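Local coordinates for NimC/NimA family protein (Clostridium acetobutylicum, PDB 2IG6) that binds flavin mononucleotide and is probably an oxidoreductase of the NimC/NimA family, built on the pyridoxamine 5'-phosphate oxidase fold, at residues L27-V32 with G82-G87; R44-G49 with K66-Q71; V61-K66 with D123-V128. One frame throughout, in Å; residues are numbered along the deposited sequence.

Contact 1: residues L27-V32 with G82-G87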
# COMPACT_ATOMS: atom_id res chain seq x y z
N LEU A 27 4.65 2.38 -13.18
CA LEU A 27 3.30 2.42 -12.60
C LEU A 27 2.23 2.03 -13.61
O LEU A 27 1.26 1.37 -13.24
CB LEU A 27 3.00 3.80 -12.00
CG LEU A 27 3.78 4.07 -10.69
CD1 LEU A 27 3.60 5.50 -10.20
CD2 LEU A 27 3.39 3.09 -9.59
N LYS A 28 2.40 2.43 -14.88
CA LYS A 28 1.56 1.92 -15.96
C LYS A 28 1.63 0.40 -16.11
O LYS A 28 0.60 -0.23 -16.33
CB LYS A 28 1.88 2.65 -17.27
CG LYS A 28 1.38 4.06 -17.26
CD LYS A 28 1.60 4.75 -18.58
CE LYS A 28 0.95 6.11 -18.59
NZ LYS A 28 0.72 6.52 -19.98
N GLU A 29 2.80 -0.20 -15.96
CA GLU A 29 2.94 -1.65 -15.99
C GLU A 29 2.20 -2.31 -14.84
O GLU A 29 1.65 -3.40 -15.00
CB GLU A 29 4.42 -2.09 -15.91
CG GLU A 29 5.28 -1.74 -17.10
CD GLU A 29 6.77 -2.05 -16.89
OE1 GLU A 29 7.09 -2.94 -16.07
OE2 GLU A 29 7.63 -1.41 -17.55
N CYS A 30 2.22 -1.67 -13.67
CA CYS A 30 1.56 -2.20 -12.48
C CYS A 30 0.05 -2.17 -12.68
O CYS A 30 -0.65 -3.09 -12.29
CB CYS A 30 1.94 -1.40 -11.23
SG CYS A 30 3.63 -1.62 -10.77
N GLY A 31 -0.44 -1.09 -13.28
CA GLY A 31 -1.86 -0.83 -13.43
C GLY A 31 -2.40 -0.27 -12.14
O GLY A 31 -2.47 0.94 -11.96
N VAL A 32 -2.79 -1.15 -11.24
CA VAL A 32 -3.20 -0.71 -9.92
C VAL A 32 -1.95 -0.56 -9.07
O VAL A 32 -0.99 -1.35 -9.18
CB VAL A 32 -4.25 -1.65 -9.26
CG1 VAL A 32 -3.68 -3.03 -8.95
CG2 VAL A 32 -4.81 -1.00 -8.02
N GLY A 82 3.67 -0.93 -5.75
CA GLY A 82 2.92 -1.72 -6.69
C GLY A 82 3.81 -2.77 -7.34
O GLY A 82 5.03 -2.71 -7.18
N MSE A 83 3.18 -3.72 -8.02
CA MSE A 83 3.88 -4.87 -8.61
C MSE A 83 3.36 -5.12 -10.04
O MSE A 83 2.18 -4.98 -10.31
CB MSE A 83 3.66 -6.12 -7.76
CG MSE A 83 4.39 -7.35 -8.23
SE MSE A 83 3.99 -8.89 -7.12
CE MSE A 83 4.87 -8.19 -5.65
N ASN A 84 4.25 -5.55 -10.92
CA ASN A 84 3.86 -5.85 -12.30
C ASN A 84 3.72 -7.36 -12.48
O ASN A 84 3.87 -8.10 -11.53
CB ASN A 84 4.80 -5.20 -13.30
CG ASN A 84 6.19 -5.79 -13.32
OD1 ASN A 84 6.45 -6.86 -12.76
ND2 ASN A 84 7.10 -5.09 -14.00
N LYS A 85 3.43 -7.81 -13.70
CA LYS A 85 3.10 -9.23 -13.94
C LYS A 85 4.29 -10.17 -13.75
O LYS A 85 4.11 -11.35 -13.44
CB LYS A 85 2.48 -9.40 -15.33
CG LYS A 85 1.11 -8.74 -15.42
N LYS A 86 5.49 -9.62 -13.89
CA LYS A 86 6.72 -10.37 -13.67
C LYS A 86 7.12 -10.44 -12.20
O LYS A 86 8.18 -10.99 -11.87
CB LYS A 86 7.87 -9.73 -14.46
CG LYS A 86 7.61 -9.55 -15.95
N GLY A 87 6.35 -9.84 -11.30
CA GLY A 87 6.72 -9.82 -9.88
C GLY A 87 7.73 -8.75 -9.48
O GLY A 87 8.23 -8.74 -8.36
O HOH W 1 2.55 -5.83 -15.87
O HOH W 2 0.29 -3.45 -8.16
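E29 and C30, in the last turn of helix 13-30, meet G82 to N84 where strand 77-83 of the antiparallel sheet runs out into a type I turn from N84 to G87. The contact shows how a helix end can be fastened to a strand end in the pyridoxamine 5'-phosphate oxidase fold. One direct hydrogen bond crosses it: N84 ND2 donates to E29 OE1 at 3.0 Å, meeting the oxygen nearly head-on to its C-O bond. The two side chains run side by side, and carboxylate and amide lie nearly coplanar, 16° apart. The same ND2 also donates to Q88 OE1, and the two bonds would help to fix the rotation of the amide.

C30 supplies the packing contact. With SG anti to its carbonyl carbon (chi1 -68°), the sulfur rests on the strand backbone, 3.5 Å from M83 N, beside G82, which presents no side chain there. A CH-O contact runs from C30 CA to M83 O. The side chain of selenomethionine M83 starts away from the helix and packs on Y34 of the second subunit.

Two waters finish the seam. One accepts from M83 N and donates to V32 O at 2.7 Å; the other accepts from K85 N at 3.1 Å and donates to E29 O at 2.7 Å.

Contact 2: residues R44-G49 with K66-Q71. With FMN (flavin mononucleotide), chain D.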
# COMPACT_ATOMS: atom_id res chain seq x y z
N ARG A 44 -2.64 4.89 6.41
CA ARG A 44 -3.75 4.56 5.53
C ARG A 44 -3.20 4.15 4.16
O ARG A 44 -2.21 4.72 3.69
CB ARG A 44 -4.63 5.79 5.35
CG ARG A 44 -5.31 6.30 6.60
CD ARG A 44 -6.29 5.31 7.17
NE ARG A 44 -7.09 5.90 8.23
CZ ARG A 44 -7.94 5.22 8.98
NH1 ARG A 44 -8.14 3.93 8.76
NH2 ARG A 44 -8.65 5.84 9.92
N VAL A 45 -3.84 3.17 3.54
CA VAL A 45 -3.48 2.71 2.20
C VAL A 45 -4.70 2.25 1.44
O VAL A 45 -5.63 1.66 2.01
CB VAL A 45 -2.37 1.61 2.25
CG1 VAL A 45 -2.80 0.39 3.02
CG2 VAL A 45 -1.89 1.22 0.86
N ARG A 46 -4.69 2.53 0.14
CA ARG A 46 -5.81 2.17 -0.73
C ARG A 46 -5.30 2.06 -2.16
O ARG A 46 -4.27 2.64 -2.48
CB ARG A 46 -6.93 3.21 -0.64
CG ARG A 46 -6.72 4.48 -1.45
CD ARG A 46 -5.71 5.39 -0.77
NE ARG A 46 -6.24 5.95 0.47
CZ ARG A 46 -5.53 6.52 1.44
NH1 ARG A 46 -4.21 6.58 1.40
NH2 ARG A 46 -6.16 7.07 2.46
N PRO A 47 -6.01 1.30 -3.01
CA PRO A 47 -5.61 1.22 -4.42
C PRO A 47 -5.88 2.52 -5.18
O PRO A 47 -6.91 3.18 -4.96
CB PRO A 47 -6.47 0.07 -4.96
CG PRO A 47 -7.63 -0.02 -4.07
CD PRO A 47 -7.19 0.47 -2.73
N PHE A 48 -4.92 2.90 -6.01
CA PHE A 48 -5.04 4.00 -6.97
C PHE A 48 -4.72 3.42 -8.35
O PHE A 48 -4.11 2.36 -8.48
CB PHE A 48 -4.05 5.13 -6.63
CG PHE A 48 -4.65 6.30 -5.89
CD1 PHE A 48 -5.58 6.13 -4.88
CD2 PHE A 48 -4.27 7.60 -6.21
CE1 PHE A 48 -6.13 7.23 -4.21
CE2 PHE A 48 -4.77 8.68 -5.52
CZ PHE A 48 -5.73 8.51 -4.54
N GLY A 49 -5.10 4.10 -9.42
CA GLY A 49 -4.91 3.48 -10.73
C GLY A 49 -4.77 4.39 -11.93
O GLY A 49 -4.83 3.92 -13.04
N LYS A 66 -12.69 13.33 -0.51
CA LYS A 66 -12.24 12.06 0.07
C LYS A 66 -11.24 12.24 1.20
O LYS A 66 -10.44 13.19 1.20
CB LYS A 66 -11.58 11.19 -1.00
CG LYS A 66 -12.51 10.65 -2.07
CD LYS A 66 -11.67 9.75 -2.98
CE LYS A 66 -12.44 9.15 -4.14
NZ LYS A 66 -11.59 8.14 -4.84
N LYS A 67 -11.25 11.30 2.14
CA LYS A 67 -10.29 11.29 3.23
C LYS A 67 -8.84 11.26 2.72
O LYS A 67 -7.97 11.94 3.26
CB LYS A 67 -10.54 10.09 4.19
CG LYS A 67 -11.83 10.21 4.99
CD LYS A 67 -12.09 9.00 5.91
N CYS A 68 -8.58 10.47 1.68
CA CYS A 68 -7.23 10.36 1.15
C CYS A 68 -6.70 11.72 0.68
O CYS A 68 -5.55 12.05 0.94
CB CYS A 68 -7.12 9.29 0.05
SG CYS A 68 -8.10 9.57 -1.45
N PHE A 69 -7.55 12.50 0.02
CA PHE A 69 -7.16 13.83 -0.43
C PHE A 69 -6.85 14.73 0.76
O PHE A 69 -5.82 15.40 0.82
CB PHE A 69 -8.28 14.46 -1.25
CG PHE A 69 -7.96 15.85 -1.71
CD1 PHE A 69 -7.21 16.05 -2.86
CD2 PHE A 69 -8.40 16.95 -1.01
CE1 PHE A 69 -6.90 17.32 -3.27
CE2 PHE A 69 -8.07 18.24 -1.42
CZ PHE A 69 -7.33 18.42 -2.56
N LYS A 70 -7.76 14.74 1.73
CA LYS A 70 -7.59 15.60 2.90
C LYS A 70 -6.30 15.23 3.65
O LYS A 70 -5.58 16.09 4.15
CB LYS A 70 -8.81 15.48 3.81
CG LYS A 70 -10.08 16.05 3.17
CD LYS A 70 -11.37 15.60 3.85
CE LYS A 70 -12.57 16.30 3.19
NZ LYS A 70 -13.89 15.87 3.75
N GLN A 71 -6.00 13.94 3.69
CA GLN A 71 -4.76 13.46 4.32
C GLN A 71 -3.53 13.99 3.59
O GLN A 71 -2.55 14.36 4.23
CB GLN A 71 -4.74 11.93 4.38
CG GLN A 71 -5.75 11.40 5.41
CD GLN A 71 -6.16 9.97 5.19
OE1 GLN A 71 -5.49 9.21 4.48
NE2 GLN A 71 -7.28 9.58 5.81
N1 FMN D . -9.31 6.71 -6.00
C2 FMN D . -8.69 7.90 -6.37
O2 FMN D . -8.98 8.91 -5.74
N3 FMN D . -7.77 7.92 -7.39
C4 FMN D . -7.48 6.79 -8.12
O4 FMN D . -6.53 6.77 -8.91
C4A FMN D . -8.10 5.59 -7.76
N5 FMN D . -7.83 4.43 -8.48
C5A FMN D . -8.42 3.24 -8.09
C6 FMN D . -8.13 2.07 -8.79
C7 FMN D . -8.72 0.88 -8.40
C7M FMN D . -8.43 -0.34 -9.22
C8 FMN D . -9.60 0.86 -7.32
C8M FMN D . -10.13 -0.43 -6.76
C9 FMN D . -9.92 2.01 -6.64
C9A FMN D . -9.31 3.23 -7.02
N10 FMN D . -9.61 4.38 -6.32
C10 FMN D . -9.00 5.57 -6.71
C1' FMN D . -10.66 4.47 -5.25
C2' FMN D . -10.01 4.49 -3.86
O2' FMN D . -9.30 3.27 -3.59
C3' FMN D . -11.11 4.72 -2.84
O3' FMN D . -11.89 5.87 -3.18
C4' FMN D . -10.57 4.85 -1.42
O4' FMN D . -11.64 4.66 -0.54
C5' FMN D . -9.98 6.24 -1.17
O5' FMN D . -9.21 6.30 0.03
P FMN D . -9.89 6.87 1.37
O1P FMN D . -8.92 6.85 2.49
O2P FMN D . -11.08 5.98 1.66
O3P FMN D . -10.40 8.28 1.13
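R46 sets CG between its backbone N and carbonyl carbon (chi1 80°) and then bends at chi2 and chi3, which folds the guanidinium back toward helix 67-74; Q71, extended beyond CG, brings OE1 to meet it. R46 NH2 donates to Q71 OE1 at 3.0 Å, a bent bond with the amide turned 49° from the guanidinium. The same nitrogen gives a straighter bond, 174°, to FMN O1P at 2.8 Å, while R46 NE reaches O5' at the edge of the group. C68 CB lies over one face of the guanidinium, 3.4 Å from R46 NH2. T37 bonds both R46 NH1 and Q71 OE1, so the second shell holds donor and acceptor together.

This is the FMN phosphate site of the pyridoxamine 5'-phosphate oxidase fold, where a strand and the first turn of a helix share the anion. C68 N at that helix start donates to FMN O3P at 2.9 Å, and the helix dipole would probably favour the negative charge. K66 NZ, at the end of an extended chain, donates to FMN O3' and O2.

Farther along strand 42-48 the flavin itself is held. The F48 ring lies against one face of the pyrimidine part, with FMN N3 3.4 Å from the ring plane, over its centre. G49 N donates to FMN O4, and P47 O accepts from O2'. At the strand's other end, the CG of R44 passes Q71 OE1 at 3.6 Å, its guanidinium salt-bridged to E39 and to E79 of the second subunit.

Contact 3: residues V61-K66 with D123-V128; sequences VSNNTK and DGIFAV. With FMN (flavin mononucleotide), chain D.
S62 and A127 bond backbone to backbone in both directions: S62 N donates to A127 O at 2.8 Å, and A127 N returns to S62 O. This hydrogen-bonded pair sits between the non-hydrogen-bonded pairs V61 with V128 and N63 with F126. On the face that carries V61 and V128, their CG1 methyls meet at 4.0 Å, and V61 CB touches F126 CE1.

Just past the paired strands, N64 N donates to I125 O. The N64 side chain, with CG between the backbone N and carbonyl carbon (chi1 63°), carries ND2 to G124 O at 3.0 Å, from above the carbonyl plane. T65 CG2 packs against I125 CG2.

Asx turns shape the loop that leaves strand 57-63 and the one that enters strand 126-139. N63 OD1 accepts from T65 N, which lies in its carbonyl plane, and, at 2.6 Å, from T65 OG1, bracing the type I turn that leads to K66. Across the contact, D123 OD1 takes I125 N and F126 N from the same face of its carboxylate, both at 2.9 Å, while OD2 bonds to S120 N. Farther out, F126 stacks on Y119 and also packs against helix 102-111, and F69 of helix 67-74 covers A127 on the opposite face.

The end of strand 57-63 also meets the cofactor: V61 O, on the side away from strand 126-139, accepts from FMN N3 at 2.9 Å, and S62 OG donates to FMN O2, as fits the FMN site of a pyridoxamine 5'-phosphate oxidase-like fold.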
# COMPACT_ATOMS: atom_id res chain seq x y z
N VAL A 61 -4.58 11.29 -9.43
CA VAL A 61 -5.85 11.99 -9.37
C VAL A 61 -6.62 11.54 -8.15
O VAL A 61 -6.42 10.42 -7.63
CB VAL A 61 -6.70 11.80 -10.68
CG1 VAL A 61 -5.87 12.09 -11.92
CG2 VAL A 61 -7.29 10.41 -10.77
N SER A 62 -7.48 12.41 -7.67
CA SER A 62 -8.40 12.07 -6.61
C SER A 62 -9.60 13.02 -6.64
O SER A 62 -9.93 13.58 -7.67
CB SER A 62 -7.71 12.06 -5.22
OG SER A 62 -8.41 11.23 -4.31
N ASN A 63 -10.26 13.11 -5.51
CA ASN A 63 -11.55 13.79 -5.33
C ASN A 63 -11.41 14.57 -4.02
O ASN A 63 -11.04 13.98 -3.00
CB ASN A 63 -12.54 12.62 -5.23
CG ASN A 63 -13.89 12.97 -4.76
OD1 ASN A 63 -14.10 13.90 -4.01
ND2 ASN A 63 -14.84 12.15 -5.17
N ASN A 64 -11.69 15.87 -4.04
CA ASN A 64 -11.42 16.73 -2.89
C ASN A 64 -12.35 16.53 -1.70
O ASN A 64 -12.18 17.17 -0.66
CB ASN A 64 -11.34 18.20 -3.28
CG ASN A 64 -12.65 18.74 -3.84
OD1 ASN A 64 -13.73 18.26 -3.49
ND2 ASN A 64 -12.55 19.73 -4.72
N THR A 65 -13.32 15.63 -1.84
CA THR A 65 -14.20 15.25 -0.74
C THR A 65 -13.70 14.03 0.01
O THR A 65 -14.24 13.70 1.06
CB THR A 65 -15.65 14.97 -1.23
OG1 THR A 65 -15.69 13.77 -2.01
CG2 THR A 65 -16.17 16.14 -2.05
N LYS A 66 -12.69 13.33 -0.51
CA LYS A 66 -12.24 12.06 0.07
C LYS A 66 -11.24 12.24 1.20
O LYS A 66 -10.44 13.19 1.20
CB LYS A 66 -11.58 11.19 -1.00
CG LYS A 66 -12.51 10.65 -2.07
CD LYS A 66 -11.67 9.75 -2.98
CE LYS A 66 -12.44 9.15 -4.14
NZ LYS A 66 -11.59 8.14 -4.84
N ASP A 123 -16.69 20.01 -12.19
CA ASP A 123 -17.54 19.31 -11.23
C ASP A 123 -17.31 19.73 -9.78
O ASP A 123 -18.07 19.33 -8.91
CB ASP A 123 -17.46 17.79 -11.40
CG ASP A 123 -16.10 17.21 -11.01
OD1 ASP A 123 -15.23 17.93 -10.45
OD2 ASP A 123 -15.92 16.01 -11.29
N GLY A 124 -16.29 20.55 -9.53
CA GLY A 124 -16.02 21.04 -8.18
C GLY A 124 -15.40 20.02 -7.22
O GLY A 124 -15.10 20.35 -6.07
N ILE A 125 -15.22 18.78 -7.66
CA ILE A 125 -14.61 17.75 -6.79
C ILE A 125 -13.30 17.16 -7.32
O ILE A 125 -12.45 16.74 -6.54
CB ILE A 125 -15.61 16.62 -6.44
CG1 ILE A 125 -16.10 15.89 -7.68
CG2 ILE A 125 -16.80 17.20 -5.66
CD1 ILE A 125 -16.84 14.62 -7.36
N PHE A 126 -13.15 17.13 -8.65
CA PHE A 126 -11.98 16.49 -9.30
C PHE A 126 -10.68 17.18 -8.87
O PHE A 126 -10.60 18.40 -8.90
CB PHE A 126 -12.16 16.57 -10.83
CG PHE A 126 -11.12 15.82 -11.64
CD1 PHE A 126 -10.74 14.53 -11.28
CD2 PHE A 126 -10.58 16.38 -12.79
CE1 PHE A 126 -9.80 13.82 -12.04
CE2 PHE A 126 -9.63 15.68 -13.54
CZ PHE A 126 -9.24 14.40 -13.16
N ALA A 127 -9.67 16.39 -8.49
CA ALA A 127 -8.39 16.92 -8.03
C ALA A 127 -7.28 16.17 -8.75
O ALA A 127 -7.33 14.93 -8.95
CB ALA A 127 -8.25 16.77 -6.50
N VAL A 128 -6.25 16.92 -9.13
CA VAL A 128 -5.03 16.33 -9.67
C VAL A 128 -3.87 16.81 -8.80
O VAL A 128 -3.79 17.99 -8.45
CB VAL A 128 -4.82 16.65 -11.16
CG1 VAL A 128 -5.94 16.05 -11.99
CG2 VAL A 128 -4.72 18.14 -11.41
N1 FMN D . -9.31 6.71 -6.00
C2 FMN D . -8.69 7.90 -6.37
O2 FMN D . -8.98 8.91 -5.74
N3 FMN D . -7.77 7.92 -7.39
C4 FMN D . -7.48 6.79 -8.12
O4 FMN D . -6.53 6.77 -8.91
C4A FMN D . -8.10 5.59 -7.76
N5 FMN D . -7.83 4.43 -8.48
C5A FMN D . -8.42 3.24 -8.09
C6 FMN D . -8.13 2.07 -8.79
C7 FMN D . -8.72 0.88 -8.40
C7M FMN D . -8.43 -0.34 -9.22
C8 FMN D . -9.60 0.86 -7.32
C8M FMN D . -10.13 -0.43 -6.76
C9 FMN D . -9.92 2.01 -6.64
C9A FMN D . -9.31 3.23 -7.02
N10 FMN D . -9.61 4.38 -6.32
C10 FMN D . -9.00 5.57 -6.71
C1' FMN D . -10.66 4.47 -5.25
C2' FMN D . -10.01 4.49 -3.86
O2' FMN D . -9.30 3.27 -3.59
C3' FMN D . -11.11 4.72 -2.84
O3' FMN D . -11.89 5.87 -3.18
C4' FMN D . -10.57 4.85 -1.42
O4' FMN D . -11.64 4.66 -0.54
C5' FMN D . -9.98 6.24 -1.17
O5' FMN D . -9.21 6.30 0.03
P FMN D . -9.89 6.87 1.37
O1P FMN D . -8.92 6.85 2.49
O2P FMN D . -11.08 5.98 1.66
O3P FMN D . -10.40 8.28 1.13

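From the N terminus, helix 13-30 ends in contact 1, whose partner at 82-87 closes a loop of about fifty residues. Contact 2 lies wholly within that loop, joining strand 42-48 to the start of helix 67-74. Contact 3 opens inside it too, at 61-66, but finds its partner at 123-128, so it crosses contacts 1 and 2 alike. Contacts 2 and 3 share K66, where strand 57-63 gives way to the helix; both touch FMN, and they meet through F48 CE2 and V61 O, 3.2 Å apart. In the conformer given, V32 of contact 1 packs on P47 and F48, linking the helix end to the cofactor pocket, and the second subunit borders contacts 1 and 2.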